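PDB 5A95: putative retaining b-glycosidase from Saccharophagus degradans, which probably hydrolyses mixed-linkage beta-1,3-1,4-glucans, acting as a retaining glycoside hydrolase of family 5. Local coordinates for residues A252-P257 with I288-G293; E276-A281 with P314-Y319; E163-W168 with E210-M215. The protein carries 1 engineered substitution. All coordinates share one frame; numbering follows the deposited sequence. Where two conformers were deposited one is given.

Interaction 1: residues A252-P257 with I288-G293. Engineered in segment 288-293: Gln291 (natural residue Glu). With BGC (beta-D-glucopyranose), chain D.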
loop_
_atom_site.group_PDB
_atom_site.type_symbol
_atom_site.label_atom_id
_atom_site.label_comp_id
_atom_site.label_asym_id
_atom_site.label_seq_id
_atom_site.Cartn_x
_atom_site.Cartn_y
_atom_site.Cartn_z
ATOM N N ALA A 252 -19.741 -17.230 -7.273
ATOM C CA ALA A 252 -19.862 -16.709 -8.638
ATOM C C ALA A 252 -19.265 -17.691 -9.623
ATOM O O ALA A 252 -18.246 -18.318 -9.354
ATOM C CB ALA A 252 -19.153 -15.361 -8.765
ATOM N N ALA A 253 -19.797 -17.704 -10.836
ATOM C CA ALA A 253 -19.193 -18.372 -11.973
ATOM C C ALA A 253 -19.454 -17.518 -13.196
ATOM O O ALA A 253 -20.513 -16.920 -13.335
ATOM C CB ALA A 253 -19.787 -19.756 -12.180
ATOM N N HIS A 254 -18.478 -17.499 -14.115
ATOM C CA HIS A 254 -18.569 -16.739 -15.368
ATOM C C HIS A 254 -18.407 -17.679 -16.557
ATOM O O HIS A 254 -17.332 -17.731 -17.200
ATOM C CB HIS A 254 -17.522 -15.632 -15.406
ATOM C CG HIS A 254 -17.819 -14.504 -14.461
ATOM N ND1 HIS A 254 -17.038 -13.370 -14.389
ATOM C CD2 HIS A 254 -18.825 -14.324 -13.565
ATOM C CE1 HIS A 254 -17.534 -12.553 -13.489
ATOM N NE2 HIS A 254 -18.637 -13.092 -13.003
ATOM N N PRO A 255 -19.445 -18.468 -16.831
ATOM C CA PRO A 255 -19.294 -19.520 -17.815
ATOM C C PRO A 255 -19.532 -19.036 -19.262
ATOM O O PRO A 255 -20.503 -19.432 -19.937
ATOM C CB PRO A 255 -20.358 -20.509 -17.388
ATOM C CG PRO A 255 -21.472 -19.630 -16.869
ATOM C CD PRO A 255 -20.756 -18.529 -16.155
ATOM N N TYR A 256 -18.623 -18.208 -19.764
ATOM C CA TYR A 256 -18.660 -17.840 -21.162
ATOM C C TYR A 256 -18.468 -19.083 -22.059
ATOM O O TYR A 256 -17.902 -20.093 -21.611
ATOM C CB TYR A 256 -17.631 -16.769 -21.406
ATOM C CG TYR A 256 -18.039 -15.381 -20.952
ATOM C CD1 TYR A 256 -19.161 -14.756 -21.472
ATOM C CD2 TYR A 256 -17.252 -14.655 -20.069
ATOM C CE1 TYR A 256 -19.504 -13.470 -21.110
ATOM C CE2 TYR A 256 -17.575 -13.355 -19.728
ATOM C CZ TYR A 256 -18.707 -12.771 -20.235
ATOM O OH TYR A 256 -19.012 -11.469 -19.871
ATOM N N PRO A 257 -18.903 -18.990 -23.330
ATOM C CA PRO A 257 -18.982 -20.197 -24.140
ATOM C C PRO A 257 -17.695 -20.960 -24.397
ATOM O O PRO A 257 -17.717 -22.187 -24.527
ATOM C CB PRO A 257 -19.575 -19.708 -25.491
ATOM C CG PRO A 257 -19.422 -18.222 -25.486
ATOM C CD PRO A 257 -19.536 -17.846 -24.019
ATOM N N ILE A 288 -24.400 -17.788 -8.467
ATOM C CA ILE A 288 -24.857 -16.812 -9.423
ATOM C C ILE A 288 -23.851 -16.716 -10.561
ATOM O O ILE A 288 -22.655 -16.436 -10.354
ATOM C CB ILE A 288 -25.104 -15.385 -8.852
ATOM C CG1 ILE A 288 -25.841 -15.408 -7.520
ATOM C CG2 ILE A 288 -25.829 -14.518 -9.877
ATOM C CD1 ILE A 288 -26.027 -14.040 -6.877
ATOM N N ALA A 289 -24.334 -16.996 -11.774
ATOM C CA ALA A 289 -23.533 -16.799 -12.967
ATOM C C ALA A 289 -23.601 -15.316 -13.316
ATOM O O ALA A 289 -24.468 -14.893 -14.090
ATOM C CB ALA A 289 -24.047 -17.698 -14.077
ATOM N N THR A 290 -22.726 -14.517 -12.689
ATOM C CA THR A 290 -22.858 -13.072 -12.795
ATOM C C THR A 290 -22.360 -12.453 -14.102
ATOM O O THR A 290 -22.595 -11.273 -14.332
ATOM C CB THR A 290 -22.238 -12.354 -11.598
ATOM O OG1 THR A 290 -20.931 -12.879 -11.366
ATOM C CG2 THR A 290 -23.088 -12.472 -10.361
ATOM N N GLN A 291 -21.707 -13.262 -14.928
ATOM C CA GLN A 291 -21.447 -12.928 -16.328
ATOM C C GLN A 291 -21.566 -14.196 -17.119
ATOM O O GLN A 291 -21.075 -15.258 -16.732
ATOM C CB GLN A 291 -20.073 -12.307 -16.560
ATOM C CG GLN A 291 -19.959 -10.976 -15.874
ATOM C CD GLN A 291 -18.694 -10.202 -16.151
ATOM O OE1 GLN A 291 -18.351 -9.315 -15.388
ATOM N NE2 GLN A 291 -18.079 -10.443 -17.275
ATOM N N LEU A 292 -22.236 -14.066 -18.248
ATOM C CA LEU A 292 -22.400 -15.096 -19.265
ATOM C C LEU A 292 -22.899 -14.382 -20.514
ATOM O O LEU A 292 -23.389 -13.268 -20.437
ATOM C CB LEU A 292 -23.365 -16.203 -18.820
ATOM C CG LEU A 292 -24.842 -15.871 -18.742
ATOM C CD1 LEU A 292 -25.716 -17.110 -18.865
ATOM C CD2 LEU A 292 -25.179 -15.134 -17.450
ATOM N N GLY A 293 -22.844 -15.048 -21.649
ATOM C CA GLY A 293 -23.330 -14.496 -22.901
ATOM C C GLY A 293 -22.403 -14.797 -24.058
ATOM O O GLY A 293 -21.360 -15.381 -23.861
HETATM C C2 BGC D . -14.876 -8.755 -18.109
HETATM C C3 BGC D . -15.744 -7.679 -18.759
HETATM C C4 BGC D . -15.549 -7.720 -20.279
HETATM C C5 BGC D . -15.824 -9.119 -20.796
HETATM C C6 BGC D . -15.675 -9.225 -22.295
HETATM C C1 BGC D . -14.922 -10.106 -18.816
HETATM O O1 BGC D . -13.802 -10.908 -18.537
HETATM O O2 BGC D . -15.229 -8.879 -16.682
HETATM O O3 BGC D . -15.405 -6.402 -18.134
HETATM O O4 BGC D . -16.345 -6.795 -21.034
HETATM O O5 BGC D . -14.838 -9.965 -20.213
HETATM O O6 BGC D . -15.767 -10.622 -22.582
#
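His254 NE2 donates to Thr290 OG1 at 2.8 Å, with the hydroxyl oxygen lying almost in the imidazole plane; Thr290 OG1 is also bonded to Glu185. This is the catalytic end of the family 5 (beta/alpha)8 barrel, where the parallel strands 250-252 and 287-289 run out into loops beside the glycan. Gln291 is engineered from glutamate, and its position probably corresponds to that of the nucleophile in family 5 relatives. Its NE2 donates a hydrogen bond to Tyr256 OH, tilted off the amide plane and 2.9 Å away in one of the two tyrosine conformers, and bonds weakly to glucose O2 at 3.3 Å. OE1 is held by Arg103. Glu189, also hydrogen-bonded to the sugar, bonds His254 ND1; with Thr290 on NE2, the ring's rotation is fixed. Deeper in, Ala253 N donates to Ile288 O at 3.2 Å. Gln291 CB sits 3.7 Å above the centre of the His254 ring, a CH-pi contact, and beyond it the amide stacks on the imidazole at 20°. A leucine in place of His254 would probably cost Glu189 its ND1 partner, Gln291 its flat support and Thr290, though still bonded to Glu185, the imidazole N-H. Pro255 packs on Leu292 and on Ala289, its CD 4.0 Å from Ala289 CB.

Interaction 2: residues E276-A281 with P314-Y319; sequences EKWGFA and PRIVKY
Tyr319 holds CG anti to its backbone N (chi1 -178°), which carries the ring straight across to the other helix, while Trp278 has its CG between backbone N and carbonyl carbon (chi1 61°), laying the indole out to meet it. The two rings form an offset edge-to-face pair, with the edge of Tyr319 directed at the face of the six-membered ring of Trp278, planes at 77° and centroids 5.4 Å apart. The nearest carbons are Tyr319 CE2 and Trp278 CH2, at 3.6 Å. Ile316 comes to the indole from a different direction, its CD1 lying near the ring plane at the edge, 4.0 Å from Trp278 CZ2. At the far end of the tyrosine, OH rests 3.2 Å from Gly279 CA. A beta carbon on Gly279 would run into that oxygen, so the bare backbone is what lets the ring come so close. The hydroxyl is bonded to Asp275, one turn back from Gly279. The contact thus joins helix 267-279 to helix 312-323. Trp278 also packs inward on Ala253 and Pro255, in the loop leaving strand 250-252, and on another side of helix 312-323 Val317 packs on Phe354, Phe355 and Val358 of helix 350-363.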
loop_
_atom_site.group_PDB
_atom_site.type_symbol
_atom_site.label_atom_id
_atom_site.label_comp_id
_atom_site.label_asym_id
_atom_site.label_seq_id
_atom_site.Cartn_x
_atom_site.Cartn_y
_atom_site.Cartn_z
ATOM N N GLU A 276 -17.979 -29.913 -13.661
ATOM C CA GLU A 276 -16.693 -30.165 -13.040
ATOM C C GLU A 276 -16.074 -28.919 -12.431
ATOM O O GLU A 276 -15.548 -28.958 -11.323
ATOM C CB GLU A 276 -15.712 -30.768 -14.073
ATOM C CG GLU A 276 -16.020 -32.222 -14.393
ATOM C CD GLU A 276 -15.118 -32.830 -15.449
ATOM O OE1 GLU A 276 -14.221 -32.145 -15.974
ATOM O OE2 GLU A 276 -15.313 -34.031 -15.734
ATOM N N LYS A 277 -16.094 -27.823 -13.179
ATOM C CA LYS A 277 -15.396 -26.630 -12.745
ATOM C C LYS A 277 -16.200 -25.730 -11.846
ATOM O O LYS A 277 -15.634 -25.086 -10.971
ATOM C CB LYS A 277 -14.827 -25.848 -13.961
ATOM C CG LYS A 277 -13.538 -26.443 -14.545
ATOM C CD LYS A 277 -12.345 -26.192 -13.624
ATOM C CE LYS A 277 -11.071 -26.804 -14.184
ATOM N NZ LYS A 277 -9.909 -26.630 -13.270
ATOM N N TRP A 278 -17.519 -25.665 -12.039
ATOM C CA TRP A 278 -18.322 -24.727 -11.233
ATOM C C TRP A 278 -19.708 -25.212 -10.849
ATOM O O TRP A 278 -20.187 -24.862 -9.785
ATOM C CB TRP A 278 -18.390 -23.345 -11.899
ATOM C CG TRP A 278 -19.027 -23.363 -13.269
ATOM C CD1 TRP A 278 -18.420 -23.628 -14.480
ATOM C CD2 TRP A 278 -20.414 -23.154 -13.571
ATOM N NE1 TRP A 278 -19.346 -23.579 -15.493
ATOM C CE2 TRP A 278 -20.579 -23.305 -14.967
ATOM C CE3 TRP A 278 -21.536 -22.851 -12.795
ATOM C CZ2 TRP A 278 -21.813 -23.129 -15.589
ATOM C CZ3 TRP A 278 -22.750 -22.668 -13.412
ATOM C CH2 TRP A 278 -22.883 -22.837 -14.784
ATOM N N GLY A 279 -20.386 -25.926 -11.736
ATOM C CA GLY A 279 -21.771 -26.252 -11.486
ATOM C C GLY A 279 -22.008 -27.136 -10.271
ATOM O O GLY A 279 -23.051 -27.013 -9.637
ATOM N N PHE A 280 -21.044 -27.972 -9.918
ATOM C CA PHE A 280 -21.155 -28.819 -8.755
ATOM C C PHE A 280 -21.425 -27.965 -7.519
ATOM O O PHE A 280 -22.046 -28.430 -6.556
ATOM C CB PHE A 280 -19.870 -29.651 -8.528
ATOM C CG PHE A 280 -18.768 -28.817 -7.966
ATOM C CD1 PHE A 280 -17.948 -28.054 -8.808
ATOM C CD2 PHE A 280 -18.646 -28.659 -6.579
ATOM C CE1 PHE A 280 -17.036 -27.166 -8.278
ATOM C CE2 PHE A 280 -17.772 -27.756 -6.059
ATOM C CZ PHE A 280 -16.956 -27.016 -6.896
ATOM N N ALA A 281 -20.942 -26.728 -7.512
ATOM C CA ALA A 281 -21.083 -25.889 -6.315
ATOM C C ALA A 281 -22.539 -25.690 -5.939
ATOM O O ALA A 281 -22.864 -25.579 -4.751
ATOM C CB ALA A 281 -20.378 -24.560 -6.516
ATOM N N PRO A 314 -29.085 -21.965 -25.615
ATOM C CA PRO A 314 -29.975 -22.991 -25.096
ATOM C C PRO A 314 -29.278 -23.940 -24.128
ATOM O O PRO A 314 -29.887 -24.393 -23.174
ATOM C CB PRO A 314 -30.468 -23.704 -26.368
ATOM C CG PRO A 314 -30.426 -22.620 -27.429
ATOM C CD PRO A 314 -29.218 -21.775 -27.074
ATOM N N ARG A 315 -28.009 -24.231 -24.399
ATOM C CA ARG A 315 -27.253 -25.127 -23.523
ATOM C C ARG A 315 -27.072 -24.563 -22.122
ATOM O O ARG A 315 -27.358 -25.248 -21.133
ATOM C CB ARG A 315 -25.883 -25.438 -24.081
ATOM C CG ARG A 315 -25.868 -26.405 -25.191
ATOM C CD ARG A 315 -24.482 -27.003 -25.389
ATOM N NE ARG A 315 -24.621 -27.792 -26.576
ATOM C CZ ARG A 315 -24.045 -27.552 -27.744
ATOM N NH1 ARG A 315 -23.258 -26.535 -27.881
ATOM N NH2 ARG A 315 -24.287 -28.366 -28.764
ATOM N N ILE A 316 -26.589 -23.331 -22.022
ATOM C CA ILE A 316 -26.324 -22.759 -20.713
ATOM C C ILE A 316 -27.621 -22.534 -19.925
ATOM O O ILE A 316 -27.674 -22.735 -18.714
ATOM C CB ILE A 316 -25.443 -21.493 -20.805
ATOM C CG1 ILE A 316 -24.879 -21.092 -19.446
ATOM C CG2 ILE A 316 -26.172 -20.289 -21.394
ATOM C CD1 ILE A 316 -23.992 -22.107 -18.801
ATOM N N VAL A 317 -28.699 -22.153 -20.619
ATOM C CA VAL A 317 -29.976 -21.992 -19.958
ATOM C C VAL A 317 -30.532 -23.338 -19.449
ATOM O O VAL A 317 -30.992 -23.428 -18.318
ATOM C CB VAL A 317 -30.975 -21.263 -20.880
ATOM C CG1 VAL A 317 -32.395 -21.352 -20.370
ATOM C CG2 VAL A 317 -30.558 -19.804 -21.008
ATOM N N LYS A 318 -30.467 -24.372 -20.276
ATOM C CA LYS A 318 -30.914 -25.709 -19.872
ATOM C C LYS A 318 -30.129 -26.171 -18.653
ATOM O O LYS A 318 -30.687 -26.687 -17.697
ATOM C CB LYS A 318 -30.739 -26.696 -21.038
ATOM C CG LYS A 318 -31.146 -28.130 -20.737
ATOM C CD LYS A 318 -31.378 -28.945 -22.012
ATOM C CE LYS A 318 -32.050 -30.283 -21.708
ATOM N NZ LYS A 318 -31.073 -31.364 -21.872
ATOM N N TYR A 319 -28.821 -25.989 -18.697
ATOM C CA TYR A 319 -27.962 -26.391 -17.587
ATOM C C TYR A 319 -28.275 -25.600 -16.314
ATOM O O TYR A 319 -28.464 -26.193 -15.237
ATOM C CB TYR A 319 -26.486 -26.255 -17.984
ATOM C CG TYR A 319 -25.556 -26.689 -16.914
ATOM C CD1 TYR A 319 -25.359 -28.037 -16.679
ATOM C CD2 TYR A 319 -24.917 -25.762 -16.101
ATOM C CE1 TYR A 319 -24.552 -28.465 -15.641
ATOM C CE2 TYR A 319 -24.111 -26.175 -15.050
ATOM C CZ TYR A 319 -23.907 -27.526 -14.843
ATOM O OH TYR A 319 -23.137 -27.911 -13.807
#

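Interaction 3: residues E163-W168 with E210-M215. With NA (sodium ion), chain L.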
loop_
_atom_site.group_PDB
_atom_site.type_symbol
_atom_site.label_atom_id
_atom_site.label_comp_id
_atom_site.label_asym_id
_atom_site.label_seq_id
_atom_site.Cartn_x
_atom_site.Cartn_y
_atom_site.Cartn_z
ATOM N N GLU A 163 -8.098 0.054 -0.755
ATOM C CA GLU A 163 -9.195 0.690 -1.473
ATOM C C GLU A 163 -10.379 -0.265 -1.574
ATOM O O GLU A 163 -11.532 0.162 -1.480
ATOM C CB GLU A 163 -8.766 1.132 -2.871
ATOM C CG GLU A 163 -9.857 1.773 -3.709
ATOM C CD GLU A 163 -9.393 2.125 -5.100
ATOM O OE1 GLU A 163 -8.881 1.211 -5.772
ATOM O OE2 GLU A 163 -9.542 3.285 -5.517
ATOM N N THR A 164 -10.104 -1.546 -1.792
ATOM C CA THR A 164 -11.162 -2.568 -1.835
ATOM C C THR A 164 -11.898 -2.701 -0.520
ATOM O O THR A 164 -13.132 -2.680 -0.465
ATOM C CB THR A 164 -10.554 -3.922 -2.279
ATOM O OG1 THR A 164 -10.010 -3.775 -3.615
ATOM C CG2 THR A 164 -11.581 -5.030 -2.267
ATOM N N ARG A 165 -11.136 -2.802 0.553
ATOM C CA ARG A 165 -11.717 -2.830 1.901
ATOM C C ARG A 165 -12.561 -1.576 2.138
ATOM O O ARG A 165 -13.657 -1.657 2.693
ATOM C CB ARG A 165 -10.619 -2.875 2.964
ATOM C CG ARG A 165 -9.885 -4.181 3.114
ATOM C CD ARG A 165 -8.956 -4.075 4.314
ATOM N NE ARG A 165 -8.057 -5.192 4.435
ATOM C CZ ARG A 165 -8.391 -6.388 4.884
ATOM N NH1 ARG A 165 -9.613 -6.609 5.372
ATOM N NH2 ARG A 165 -7.487 -7.356 4.910
ATOM N N ASP A 166 -12.031 -0.414 1.768
ATOM C CA ASP A 166 -12.744 0.831 2.006
ATOM C C ASP A 166 -14.039 0.928 1.214
ATOM O O ASP A 166 -15.050 1.415 1.726
ATOM C CB ASP A 166 -11.841 2.037 1.763
ATOM C CG ASP A 166 -12.587 3.337 1.862
ATOM O OD1 ASP A 166 -12.886 3.750 3.006
ATOM O OD2 ASP A 166 -12.912 3.946 0.829
ATOM N N PHE A 167 -14.006 0.475 -0.033
ATOM C CA PHE A 167 -15.218 0.369 -0.818
ATOM C C PHE A 167 -16.281 -0.432 -0.080
ATOM O O PHE A 167 -17.410 0.034 0.120
ATOM C CB PHE A 167 -14.929 -0.196 -2.214
ATOM C CG PHE A 167 -16.152 -0.507 -3.027
ATOM C CD1 PHE A 167 -16.830 0.489 -3.689
ATOM C CD2 PHE A 167 -16.644 -1.813 -3.103
ATOM C CE1 PHE A 167 -17.964 0.198 -4.410
ATOM C CE2 PHE A 167 -17.779 -2.106 -3.835
ATOM C CZ PHE A 167 -18.433 -1.097 -4.491
ATOM N N TRP A 168 -15.905 -1.627 0.363
ATOM C CA TRP A 168 -16.885 -2.474 1.018
ATOM C C TRP A 168 -17.317 -1.900 2.381
ATOM O O TRP A 168 -18.493 -2.027 2.758
ATOM C CB TRP A 168 -16.401 -3.926 1.108
ATOM C CG TRP A 168 -16.441 -4.593 -0.231
ATOM C CD1 TRP A 168 -15.379 -5.081 -0.943
ATOM C CD2 TRP A 168 -17.597 -4.762 -1.070
ATOM N NE1 TRP A 168 -15.812 -5.565 -2.141
ATOM C CE2 TRP A 168 -17.170 -5.387 -2.254
ATOM C CE3 TRP A 168 -18.961 -4.432 -0.923
ATOM C CZ2 TRP A 168 -18.035 -5.686 -3.282
ATOM C CZ3 TRP A 168 -19.805 -4.723 -1.956
ATOM C CH2 TRP A 168 -19.347 -5.348 -3.109
ATOM N N GLU A 210 -12.305 -14.100 3.254
ATOM C CA GLU A 210 -12.813 -14.198 4.631
ATOM C C GLU A 210 -12.610 -12.887 5.390
ATOM O O GLU A 210 -13.462 -12.483 6.187
ATOM C CB GLU A 210 -12.195 -15.389 5.355
ATOM C CG GLU A 210 -12.738 -16.701 4.853
ATOM C CD GLU A 210 -12.001 -17.946 5.284
ATOM O OE1 GLU A 210 -10.936 -17.830 5.931
ATOM O OE2 GLU A 210 -12.488 -19.053 4.933
ATOM N N SER A 211 -11.512 -12.204 5.117
ATOM C CA SER A 211 -11.250 -10.925 5.755
ATOM C C SER A 211 -12.245 -9.862 5.324
ATOM O O SER A 211 -12.765 -9.102 6.135
ATOM C CB SER A 211 -9.809 -10.492 5.452
ATOM O OG SER A 211 -9.448 -9.305 6.135
ATOM N N LEU A 212 -12.524 -9.796 4.027
ATOM C CA LEU A 212 -13.532 -8.881 3.527
ATOM C C LEU A 212 -14.923 -9.219 4.122
ATOM O O LEU A 212 -15.666 -8.327 4.523
ATOM C CB LEU A 212 -13.589 -8.900 1.998
ATOM C CG LEU A 212 -12.341 -8.354 1.275
ATOM C CD1 LEU A 212 -12.421 -8.590 -0.210
ATOM C CD2 LEU A 212 -12.143 -6.892 1.559
ATOM N N ILE A 213 -15.278 -10.501 4.124
ATOM C CA ILE A 213 -16.556 -10.945 4.674
ATOM C C ILE A 213 -16.683 -10.534 6.140
ATOM O O ILE A 213 -17.744 -10.079 6.571
ATOM C CB ILE A 213 -16.732 -12.460 4.488
ATOM C CG1 ILE A 213 -16.935 -12.773 2.991
ATOM C CG2 ILE A 213 -17.930 -12.954 5.291
ATOM C CD1 ILE A 213 -16.644 -14.207 2.643
ATOM N N ASP A 214 -15.611 -10.690 6.907
ATOM C CA ASP A 214 -15.703 -10.326 8.326
ATOM C C ASP A 214 -15.999 -8.845 8.518
ATOM O O ASP A 214 -16.782 -8.490 9.383
ATOM C CB ASP A 214 -14.424 -10.744 9.057
ATOM C CG ASP A 214 -14.315 -12.239 9.255
ATOM O OD1 ASP A 214 -15.342 -12.938 9.134
ATOM O OD2 ASP A 214 -13.197 -12.734 9.525
ATOM N N MET A 215 -15.356 -7.976 7.738
ATOM C CA MET A 215 -15.641 -6.547 7.813
ATOM C C MET A 215 -17.078 -6.232 7.457
ATOM O O MET A 215 -17.719 -5.400 8.077
ATOM C CB MET A 215 -14.792 -5.730 6.817
ATOM C CG MET A 215 -13.346 -5.553 7.109
ATOM S SD MET A 215 -12.582 -4.703 5.704
ATOM C CE MET A 215 -13.243 -3.043 5.954
HETATM NA NA NA L . -17.275 -2.717 7.405
HETATM O O HOH W 1 -19.145 -0.712 7.270
#
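The helical segments 163-168 and 210-215 run in nearly the same direction, their axes 30° apart and 10.1 Å distant at closest approach, with Arg165 and Leu212 the nearest pair of CA atoms. Arg165 stretches its chain from CG to NE across the gap and takes Ser211 end-on: NH1 and NH2 both donate hydrogen bonds to Ser211 OG, at 2.8 Å and 3.0 Å, and that one oxygen sits in the guanidinium plane. Ser211 offers OG there because it stands anti to the backbone N (chi1 -175°). Two N-H groups on a single hydroxyl hold the guanidinium against turning, and the positive charge would probably polarise the serine O-H. NH1 also makes a weak bond to Met215 SD at 3.5 Å, again at the edge of the group. The methionine chain crosses the arginine at about a right angle, its last bend bringing CE 3.6 Å from Arg165 O. Beside this polar grip, Leu212 CD2 packs 3.9 Å from Arg165 CG and CD1 lies 4.2 Å from Thr164 CG2. Met215 O binds a sodium ion at 2.8 Å, together with a water and Thr196 O of the second subunit, so this face belongs to the interface. Toward the barrel, Trp168 NE1 bonds to Leu186 O just beyond strand 181-185, and Ile213 packs on Pro225 and Val227 of strand 224-227.

In the fold
From the N terminus, interaction 3 comes first: it brings helix 202-219 back to helix 161-174, with strand 181-185 in the loop it closes, and is complete before either of the others begins. Interactions 1 and 2 cross, for their segments alternate: 252-257 opens, 276-281 follows, 288-293 closes the first and 314-319 the second. They also touch, Pro255 CB lying 3.5 Å from Trp278 CZ2, so the loops at the glycan pack directly against the helices outside them. Interaction 3 is separate, its centre about 23 Å from that of interaction 1, and ties a different pair of outer helices, beside the second subunit, to the same barrel.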